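Local coordinates for protein ECXA (Escherichia coli, PDB 4L63) that binds a zinc ion through three histidines and is probably a zinc-dependent metallopeptidase of the metzincin type, at residues N7-V12 with I208-H213; G14-D17 with Q21-N24; N69-S74 with H160-I165. One frame throughout, in Å; residues are numbered along the deposited sequence.

Contact 1 of 3, residues N7-V12 with I208-H213; sequences NEEKKV and IDRLSH
E9 meets R210 in a single salt bridge that ties the N-terminal loop of this metzincin-like fold to helix 207-215. The two side chains cross at about a right angle, and their flat ends are twisted as well, the carboxylate and guanidinium planes standing 79° apart. E9 runs extended beyond CG and delivers its carboxylate to the NE edge of the guanidinium. R210, by contrast, is bent at chi2 and chi3 (-44° and -60°), and these bends turn its NE edge across the extended E9 chain. The shortest bond, R210 NE to E9 OE2, measures 2.9 Å; it is bent, and NE approaches OE2 from above the carboxylate plane. Two weak bonds accompany it: R210 NH2 also reaches E9 OE2, at 3.1 Å, and R210 NE reaches E9 OE1 along a longer but straighter path. OE2 is thus shared by two nitrogens of one guanidinium, while CB of the poorly ordered H213 lies over one face of that group, toward its rim. A water completes the arrangement, donating to E9 OE1 at 3.1 Å and to the backbone atom R210 O at 2.7 Å.

Contact 2 of 3, residues G14-D17 with Q21-N24; sequences GYAD and QLYN
A chi1 of -152° swings the Y15 ring roughly opposite its backbone nitrogen and beside the ring of Y23, whose CG is instead anti to the carbonyl carbon (chi1 -77°). The two side chains point the same way, yet their rings form a T-shaped pair: the edge of Y23 is turned to the face of Y15, the centroids are 5.5 Å apart and the planes meet at 87°. The closest ring carbons include Y15 CD2 and Y23 CE2, 3.9 Å from each other.

The backbone sets this pair in place. Around the single beta bridge of A16 with L22, Y23 N donates to Y15 O over 3.0 Å in a nearly straight bond lying in the carbonyl plane, and D17 N donates to Q21 O over 2.7 Å. D17 adds a side-chain link: Q21 N reaches D17 OD1 at 3.1 Å, coming from above the carboxylate plane, and N19 N in the intervening turn bonds the same oxygen. The carboxylate therefore helps close the tight connection between the paired segments. D17 CB also packs against Y23, 3.5 Å from its OH.

Both tyrosine hydroxyls bond the backbone of H180, Y15 OH with its N and Y23 OH with its O. On the flank of the bridge, A16 CB and L22 CD2 are in apolar contact at 4.2 Å. Strand 12-16 continues into its sheet through strand 181-186, strand 21-22 pairs with strand 241-242, and L22 packs on V236 and M237 of helix 228-239.

Contact 3 of 3, residues N69-S74 with H160-I165; sequences NEWAPS and HEIGHI. With ZN (zinc ion), chain G.
The zinc site of this protein rests on an HExxH helix, and this contact packs the back of that helix against the indole of W71. H160 and H164 bind the zinc ion through their NE2 atoms, at 2.1 Å for H160 NE2 and 2.2 Å for H164 NE2, and H170 supplies the third histidine. A water 2.5 Å from the zinc donates to E161 OE2, an arrangement consistent with the glutamate's usual place in this motif.

W71 approaches from the side of the helix away from the metal. I162 and the indole slide past each other in opposite directions. With I162 CG2 anti to its backbone nitrogen, that methyl branch meets the pyrrole part of the ring, where I162 CG2 lies 3.4 Å from W71 CD1. Further along, the six-membered ring meets G163: its CA stands over one face, offset toward the rim, and is 3.7 Å from W71 CZ2. The absence of a side chain at G163 lets the indole come this near the helix backbone. W71 NE1 is hydrogen-bonded to K159 O, which helps hold the ring's rotation against the same helix. At the other end of the residue, W71 O accepts two bonds, from S74 N and from S74 OG at 2.7 Å.

W71 lies in the end region of helix 60-70 and also packs on D230 and V234 of helix 228-239. I162 continues onto F93 of strand 91-96, and E161 and I165 touch T116 of strand 115-119, so helix 146-165 is wedged between the tryptophan and the mixed sheet.

From the N terminus, the chain opens contact 1 in the loop before strand 12-16 and soon makes contact 2, a short hairpin-like closure between 14-17 and 21-24. Contact 3 opens at the end of helix 60-70 and closes 86 residues later on helix 146-165. Contacts 2 and 3 thus follow in series, and both lie within the long loop that contact 1 closes when 208-213 is reached. No contact crosses another. Contact 1 ties the start of the chain to helix 207-215, contact 2 joins two small sheets, and contact 3 joins the region of helix 60-70 to the zinc-binding helix 146-165; the centres of contacts 2 and 3 are about 16 Å apart.

Contact 1 of 3, residues N7-V12 with I208-H213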
loop_
_atom_site.group_PDB
_atom_site.type_symbol
_atom_site.label_atom_id
_atom_site.label_comp_id
_atom_site.label_asym_id
_atom_site.label_seq_id
_atom_site.Cartn_x
_atom_site.Cartn_y
_atom_site.Cartn_z
ATOM N N ASN A 7 13.187 -0.823 1.065
ATOM C CA ASN A 7 12.443 -0.814 -0.201
ATOM C C ASN A 7 13.340 -1.051 -1.406
ATOM O O ASN A 7 12.971 -1.774 -2.332
ATOM C CB ASN A 7 11.702 0.515 -0.356
ATOM C CG ASN A 7 10.504 0.604 0.566
ATOM O OD1 ASN A 7 10.035 -0.417 1.083
ATOM N ND2 ASN A 7 10.003 1.819 0.784
ATOM N N GLU A 8 14.524 -0.452 -1.386
ATOM C CA GLU A 8 15.430 -0.558 -2.531
ATOM C C GLU A 8 15.825 -2.009 -2.821
ATOM O O GLU A 8 16.104 -2.363 -3.963
ATOM C CB GLU A 8 16.680 0.297 -2.309
ATOM C CG GLU A 8 17.642 0.356 -3.519
ATOM C CD GLU A 8 17.001 0.891 -4.799
ATOM O OE1 GLU A 8 15.981 1.612 -4.722
ATOM O OE2 GLU A 8 17.536 0.599 -5.894
ATOM N N GLU A 9 15.814 -2.858 -1.797
ATOM C CA GLU A 9 16.151 -4.279 -1.989
ATOM C C GLU A 9 14.948 -5.149 -2.357
ATOM O O GLU A 9 15.109 -6.334 -2.650
ATOM C CB GLU A 9 16.813 -4.835 -0.726
ATOM C CG GLU A 9 18.153 -4.186 -0.402
ATOM C CD GLU A 9 18.756 -4.707 0.895
ATOM O OE1 GLU A 9 18.489 -5.874 1.254
ATOM O OE2 GLU A 9 19.477 -3.936 1.570
ATOM N N LYS A 10 13.753 -4.561 -2.337
ATOM C CA LYS A 10 12.529 -5.263 -2.730
ATOM C C LYS A 10 12.032 -4.793 -4.090
ATOM O O LYS A 10 10.975 -5.229 -4.549
ATOM C CB LYS A 10 11.409 -5.042 -1.708
ATOM C CG LYS A 10 11.766 -5.350 -0.286
ATOM C CD LYS A 10 10.533 -5.281 0.608
ATOM C CE LYS A 10 9.973 -3.856 0.782
ATOM N NZ LYS A 10 8.841 -3.892 1.800
ATOM N N LYS A 11 12.770 -3.869 -4.698
ATOM C CA LYS A 11 12.384 -3.277 -5.978
ATOM C C LYS A 11 12.755 -4.222 -7.097
ATOM O O LYS A 11 13.878 -4.710 -7.134
ATOM C CB LYS A 11 13.083 -1.924 -6.179
ATOM C CG LYS A 11 12.737 -1.225 -7.481
ATOM C CD LYS A 11 13.603 0.031 -7.652
ATOM C CE LYS A 11 13.113 1.160 -6.763
ATOM N NZ LYS A 11 14.009 2.349 -6.834
ATOM N N VAL A 12 11.821 -4.456 -8.013
ATOM C CA VAL A 12 12.014 -5.420 -9.083
ATOM C C VAL A 12 11.866 -4.707 -10.416
ATOM O O VAL A 12 10.903 -3.967 -10.620
ATOM C CB VAL A 12 10.995 -6.579 -8.988
ATOM C CG1 VAL A 12 11.134 -7.538 -10.185
ATOM C CG2 VAL A 12 11.174 -7.310 -7.667
ATOM N N ILE A 208 23.901 -12.832 -0.044
ATOM C CA ILE A 208 23.962 -13.655 1.160
ATOM C C ILE A 208 23.958 -12.785 2.406
ATOM O O ILE A 208 23.219 -13.039 3.360
ATOM C CB ILE A 208 25.210 -14.547 1.183
ATOM C CG1 ILE A 208 25.206 -15.496 -0.012
ATOM C CG2 ILE A 208 25.271 -15.333 2.488
ATOM C CD1 ILE A 208 26.352 -16.489 0.003
ATOM N N ASP A 209 24.794 -11.752 2.384
ATOM C CA ASP A 209 24.889 -10.816 3.491
ATOM C C ASP A 209 23.564 -10.086 3.723
ATOM O O ASP A 209 23.137 -9.918 4.861
ATOM C CB ASP A 209 26.010 -9.808 3.234
ATOM C CG ASP A 209 26.382 -9.024 4.476
ATOM O OD1 ASP A 209 26.531 -9.644 5.553
ATOM O OD2 ASP A 209 26.526 -7.787 4.374
ATOM N N ARG A 210 22.914 -9.650 2.646
ATOM C CA ARG A 210 21.630 -8.975 2.785
ATOM C C ARG A 210 20.556 -9.946 3.275
ATOM O O ARG A 210 19.708 -9.579 4.089
ATOM C CB ARG A 210 21.195 -8.324 1.464
ATOM C CG ARG A 210 22.178 -7.289 0.924
ATOM C CD ARG A 210 22.678 -6.377 2.033
ATOM N NE ARG A 210 21.590 -5.647 2.674
ATOM C CZ ARG A 210 21.672 -5.090 3.878
ATOM N NH1 ARG A 210 22.792 -5.197 4.587
ATOM N NH2 ARG A 210 20.629 -4.442 4.381
ATOM N N LEU A 211 20.600 -11.184 2.788
ATOM C CA LEU A 211 19.617 -12.186 3.189
ATOM C C LEU A 211 19.783 -12.533 4.666
ATOM O O LEU A 211 18.800 -12.677 5.396
ATOM C CB LEU A 211 19.742 -13.447 2.330
ATOM C CG LEU A 211 18.697 -14.530 2.610
ATOM C CD1 LEU A 211 17.297 -13.953 2.474
ATOM C CD2 LEU A 211 18.883 -15.731 1.694
ATOM N N SER A 212 21.032 -12.660 5.103
ATOM C CA SER A 212 21.330 -12.924 6.506
ATOM C C SER A 212 20.882 -11.774 7.394
ATOM O O SER A 212 20.335 -11.988 8.474
ATOM C CB SER A 212 22.823 -13.174 6.695
ATOM O OG SER A 212 23.161 -13.157 8.070
ATOM N N HIS A 213 21.125 -10.556 6.924
ATOM C CA HIS A 213 20.725 -9.342 7.621
ATOM C C HIS A 213 19.219 -9.365 7.872
ATOM O O HIS A 213 18.747 -8.948 8.930
ATOM C CB HIS A 213 21.144 -8.118 6.801
ATOM C CG HIS A 213 20.943 -6.805 7.493
ATOM N ND1 HIS A 213 19.731 -6.145 7.510
ATOM C CD2 HIS A 213 21.808 -6.018 8.176
ATOM C CE1 HIS A 213 19.858 -5.014 8.178
ATOM N NE2 HIS A 213 21.108 -4.913 8.597
HETATM O O HOH W 1 18.404 -7.182 4.017
#

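Contact 2 of 3, residues G14-D17 with Q21-N24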
loop_
_atom_site.group_PDB
_atom_site.type_symbol
_atom_site.label_atom_id
_atom_site.label_comp_id
_atom_site.label_asym_id
_atom_site.label_seq_id
_atom_site.Cartn_x
_atom_site.Cartn_y
_atom_site.Cartn_z
ATOM N N GLY A 14 11.793 -4.954 -14.630
ATOM C CA GLY A 14 11.526 -5.837 -15.754
ATOM C C GLY A 14 12.046 -5.223 -17.039
ATOM O O GLY A 14 12.262 -4.012 -17.106
ATOM N N TYR A 15 12.254 -6.036 -18.061
ATOM C CA TYR A 15 12.810 -5.590 -19.329
ATOM C C TYR A 15 11.741 -5.093 -20.267
ATOM O O TYR A 15 10.926 -5.855 -20.690
ATOM C CB TYR A 15 13.528 -6.769 -19.962
ATOM C CG TYR A 15 14.683 -6.430 -20.873
ATOM C CD1 TYR A 15 15.759 -7.259 -20.982
ATOM C CD2 TYR A 15 14.672 -5.293 -21.616
ATOM C CE1 TYR A 15 16.806 -6.955 -21.803
ATOM C CE2 TYR A 15 15.714 -4.982 -22.443
ATOM C CZ TYR A 15 16.771 -5.819 -22.532
ATOM O OH TYR A 15 17.801 -5.494 -23.371
ATOM N N ALA A 16 11.758 -3.818 -20.588
ATOM C CA ALA A 16 10.805 -3.237 -21.527
ATOM C C ALA A 16 11.502 -2.937 -22.847
ATOM O O ALA A 16 12.718 -2.801 -22.883
ATOM C CB ALA A 16 10.187 -1.973 -20.957
ATOM N N ASP A 17 10.739 -2.836 -23.929
ATOM C CA ASP A 17 11.348 -2.525 -25.221
ATOM C C ASP A 17 11.554 -1.026 -25.404
ATOM O O ASP A 17 11.453 -0.250 -24.459
ATOM C CB ASP A 17 10.518 -3.097 -26.376
ATOM C CG ASP A 17 9.083 -2.590 -26.391
ATOM O OD1 ASP A 17 8.823 -1.442 -25.976
ATOM O OD2 ASP A 17 8.208 -3.343 -26.864
ATOM N N GLN A 21 7.073 -0.914 -23.520
ATOM C CA GLN A 21 6.250 -2.102 -23.367
ATOM C C GLN A 21 7.087 -3.260 -22.857
ATOM O O GLN A 21 8.140 -3.570 -23.413
ATOM C CB GLN A 21 5.570 -2.466 -24.692
ATOM C CG GLN A 21 4.905 -1.278 -25.366
ATOM C CD GLN A 21 3.732 -0.739 -24.566
ATOM O OE1 GLN A 21 2.776 -1.462 -24.283
ATOM N NE2 GLN A 21 3.809 0.533 -24.181
ATOM N N LEU A 22 6.613 -3.889 -21.787
ATOM C CA LEU A 22 7.321 -5.001 -21.172
ATOM C C LEU A 22 7.344 -6.204 -22.096
ATOM O O LEU A 22 6.330 -6.548 -22.696
ATOM C CB LEU A 22 6.672 -5.376 -19.837
ATOM C CG LEU A 22 6.778 -4.283 -18.774
ATOM C CD1 LEU A 22 5.699 -4.455 -17.719
ATOM C CD2 LEU A 22 8.160 -4.315 -18.155
ATOM N N TYR A 23 8.503 -6.841 -22.214
ATOM C CA TYR A 23 8.586 -8.064 -22.997
ATOM C C TYR A 23 7.684 -9.132 -22.377
ATOM O O TYR A 23 7.564 -9.255 -21.155
ATOM C CB TYR A 23 10.037 -8.542 -23.114
ATOM C CG TYR A 23 10.825 -7.740 -24.130
ATOM C CD1 TYR A 23 10.687 -7.989 -25.492
ATOM C CD2 TYR A 23 11.686 -6.721 -23.734
ATOM C CE1 TYR A 23 11.389 -7.255 -26.431
ATOM C CE2 TYR A 23 12.395 -5.979 -24.668
ATOM C CZ TYR A 23 12.241 -6.252 -26.018
ATOM O OH TYR A 23 12.941 -5.524 -26.958
ATOM N N ASN A 24 7.009 -9.865 -23.248
ATOM C CA ASN A 24 6.079 -10.908 -22.857
ATOM C C ASN A 24 6.774 -12.255 -22.976
ATOM O O ASN A 24 6.956 -12.753 -24.089
ATOM C CB ASN A 24 4.838 -10.848 -23.748
ATOM C CG ASN A 24 3.720 -11.748 -23.271
ATOM O OD1 ASN A 24 3.950 -12.869 -22.825
ATOM N ND2 ASN A 24 2.491 -11.262 -23.381
#

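Contact 3 of 3, residues N69-S74 with H160-I165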
loop_
_atom_site.group_PDB
_atom_site.type_symbol
_atom_site.label_atom_id
_atom_site.label_comp_id
_atom_site.label_asym_id
_atom_site.label_seq_id
_atom_site.Cartn_x
_atom_site.Cartn_y
_atom_site.Cartn_z
ATOM N N ASN A 69 12.360 -24.575 -10.625
ATOM C CA ASN A 69 11.282 -24.921 -9.709
ATOM C C ASN A 69 11.124 -23.867 -8.623
ATOM O O ASN A 69 10.038 -23.689 -8.075
ATOM C CB ASN A 69 11.533 -26.273 -9.064
ATOM C CG ASN A 69 10.330 -26.775 -8.302
ATOM O OD1 ASN A 69 9.354 -27.239 -8.892
ATOM N ND2 ASN A 69 10.376 -26.650 -6.979
ATOM N N GLU A 70 12.228 -23.195 -8.302
ATOM C CA GLU A 70 12.222 -22.071 -7.371
ATOM C C GLU A 70 11.320 -20.962 -7.879
ATOM O O GLU A 70 10.716 -20.224 -7.098
ATOM C CB GLU A 70 13.632 -21.519 -7.181
ATOM C CG GLU A 70 14.611 -22.439 -6.497
ATOM C CD GLU A 70 14.629 -22.230 -5.004
ATOM O OE1 GLU A 70 15.324 -21.294 -4.550
ATOM O OE2 GLU A 70 13.963 -23.002 -4.284
ATOM N N TRP A 71 11.261 -20.831 -9.201
ATOM C CA TRP A 71 10.530 -19.747 -9.843
ATOM C C TRP A 71 9.121 -20.181 -10.245
ATOM O O TRP A 71 8.313 -19.363 -10.690
ATOM C CB TRP A 71 11.298 -19.237 -11.067
ATOM C CG TRP A 71 12.537 -18.463 -10.744
ATOM C CD1 TRP A 71 13.812 -18.947 -10.652
ATOM C CD2 TRP A 71 12.620 -17.060 -10.474
ATOM N NE1 TRP A 71 14.683 -17.929 -10.343
ATOM C CE2 TRP A 71 13.973 -16.757 -10.224
ATOM C CE3 TRP A 71 11.678 -16.025 -10.416
ATOM C CZ2 TRP A 71 14.413 -15.472 -9.928
ATOM C CZ3 TRP A 71 12.118 -14.737 -10.113
ATOM C CH2 TRP A 71 13.469 -14.477 -9.873
ATOM N N ALA A 72 8.836 -21.467 -10.063
ATOM C CA ALA A 72 7.537 -22.054 -10.410
ATOM C C ALA A 72 6.303 -21.355 -9.798
ATOM O O ALA A 72 5.249 -21.333 -10.435
ATOM C CB ALA A 72 7.528 -23.535 -10.031
ATOM N N PRO A 73 6.412 -20.800 -8.568
ATOM C CA PRO A 73 5.269 -20.031 -8.045
ATOM C C PRO A 73 4.796 -18.871 -8.935
ATOM O O PRO A 73 3.681 -18.377 -8.738
ATOM C CB PRO A 73 5.800 -19.492 -6.715
ATOM C CG PRO A 73 6.748 -20.536 -6.261
ATOM C CD PRO A 73 7.403 -21.069 -7.505
ATOM N N SER A 74 5.619 -18.448 -9.891
ATOM C CA SER A 74 5.225 -17.398 -10.824
ATOM C C SER A 74 4.231 -17.902 -11.878
ATOM O O SER A 74 3.586 -17.102 -12.553
ATOM C CB SER A 74 6.452 -16.811 -11.519
ATOM O OG SER A 74 6.985 -17.747 -12.428
ATOM N N HIS A 160 19.591 -16.623 -9.934
ATOM C CA HIS A 160 19.711 -15.230 -10.361
ATOM C C HIS A 160 19.661 -15.120 -11.890
ATOM O O HIS A 160 18.934 -14.293 -12.434
ATOM C CB HIS A 160 21.006 -14.625 -9.807
ATOM C CG HIS A 160 21.286 -13.229 -10.270
ATOM N ND1 HIS A 160 20.839 -12.112 -9.595
ATOM C CD2 HIS A 160 21.982 -12.772 -11.338
ATOM C CE1 HIS A 160 21.248 -11.026 -10.232
ATOM N NE2 HIS A 160 21.943 -11.401 -11.292
ATOM N N GLU A 161 20.412 -15.973 -12.581
ATOM C CA GLU A 161 20.425 -15.944 -14.041
ATOM C C GLU A 161 19.065 -16.355 -14.636
ATOM O O GLU A 161 18.658 -15.819 -15.670
ATOM C CB GLU A 161 21.547 -16.837 -14.587
ATOM C CG GLU A 161 22.964 -16.352 -14.247
ATOM C CD GLU A 161 23.183 -14.863 -14.506
ATOM O OE1 GLU A 161 22.832 -14.382 -15.603
ATOM O OE2 GLU A 161 23.720 -14.174 -13.612
ATOM N N ILE A 162 18.369 -17.287 -13.982
ATOM C CA ILE A 162 16.990 -17.635 -14.354
ATOM C C ILE A 162 16.080 -16.400 -14.326
ATOM O O ILE A 162 15.213 -16.224 -15.185
ATOM C CB ILE A 162 16.367 -18.692 -13.403
ATOM C CG1 ILE A 162 17.241 -19.940 -13.273
ATOM C CG2 ILE A 162 14.977 -19.082 -13.885
ATOM C CD1 ILE A 162 17.318 -20.778 -14.500
ATOM N N GLY A 163 16.269 -15.556 -13.318
ATOM C CA GLY A 163 15.534 -14.303 -13.236
ATOM C C GLY A 163 15.678 -13.503 -14.522
ATOM O O GLY A 163 14.695 -12.965 -15.040
ATOM N N HIS A 164 16.904 -13.454 -15.047
ATOM C CA HIS A 164 17.202 -12.745 -16.286
ATOM C C HIS A 164 16.534 -13.418 -17.488
ATOM O O HIS A 164 16.003 -12.743 -18.374
ATOM C CB HIS A 164 18.714 -12.667 -16.502
ATOM C CG HIS A 164 19.405 -11.692 -15.600
ATOM N ND1 HIS A 164 18.881 -10.451 -15.311
ATOM C CD2 HIS A 164 20.578 -11.770 -14.928
ATOM C CE1 HIS A 164 19.700 -9.807 -14.499
ATOM N NE2 HIS A 164 20.736 -10.587 -14.248
ATOM N N ILE A 165 16.574 -14.750 -17.518
ATOM C CA ILE A 165 15.880 -15.513 -18.560
ATOM C C ILE A 165 14.408 -15.114 -18.590
ATOM O O ILE A 165 13.814 -14.956 -19.659
ATOM C CB ILE A 165 15.992 -17.037 -18.337
ATOM C CG1 ILE A 165 17.432 -17.507 -18.529
ATOM C CG2 ILE A 165 15.088 -17.795 -19.309
ATOM C CD1 ILE A 165 17.942 -17.310 -19.931
HETATM ZN ZN ZN G . 22.487 -10.232 -12.973
HETATM O O HOH W 2 24.269 -11.612 -14.034
#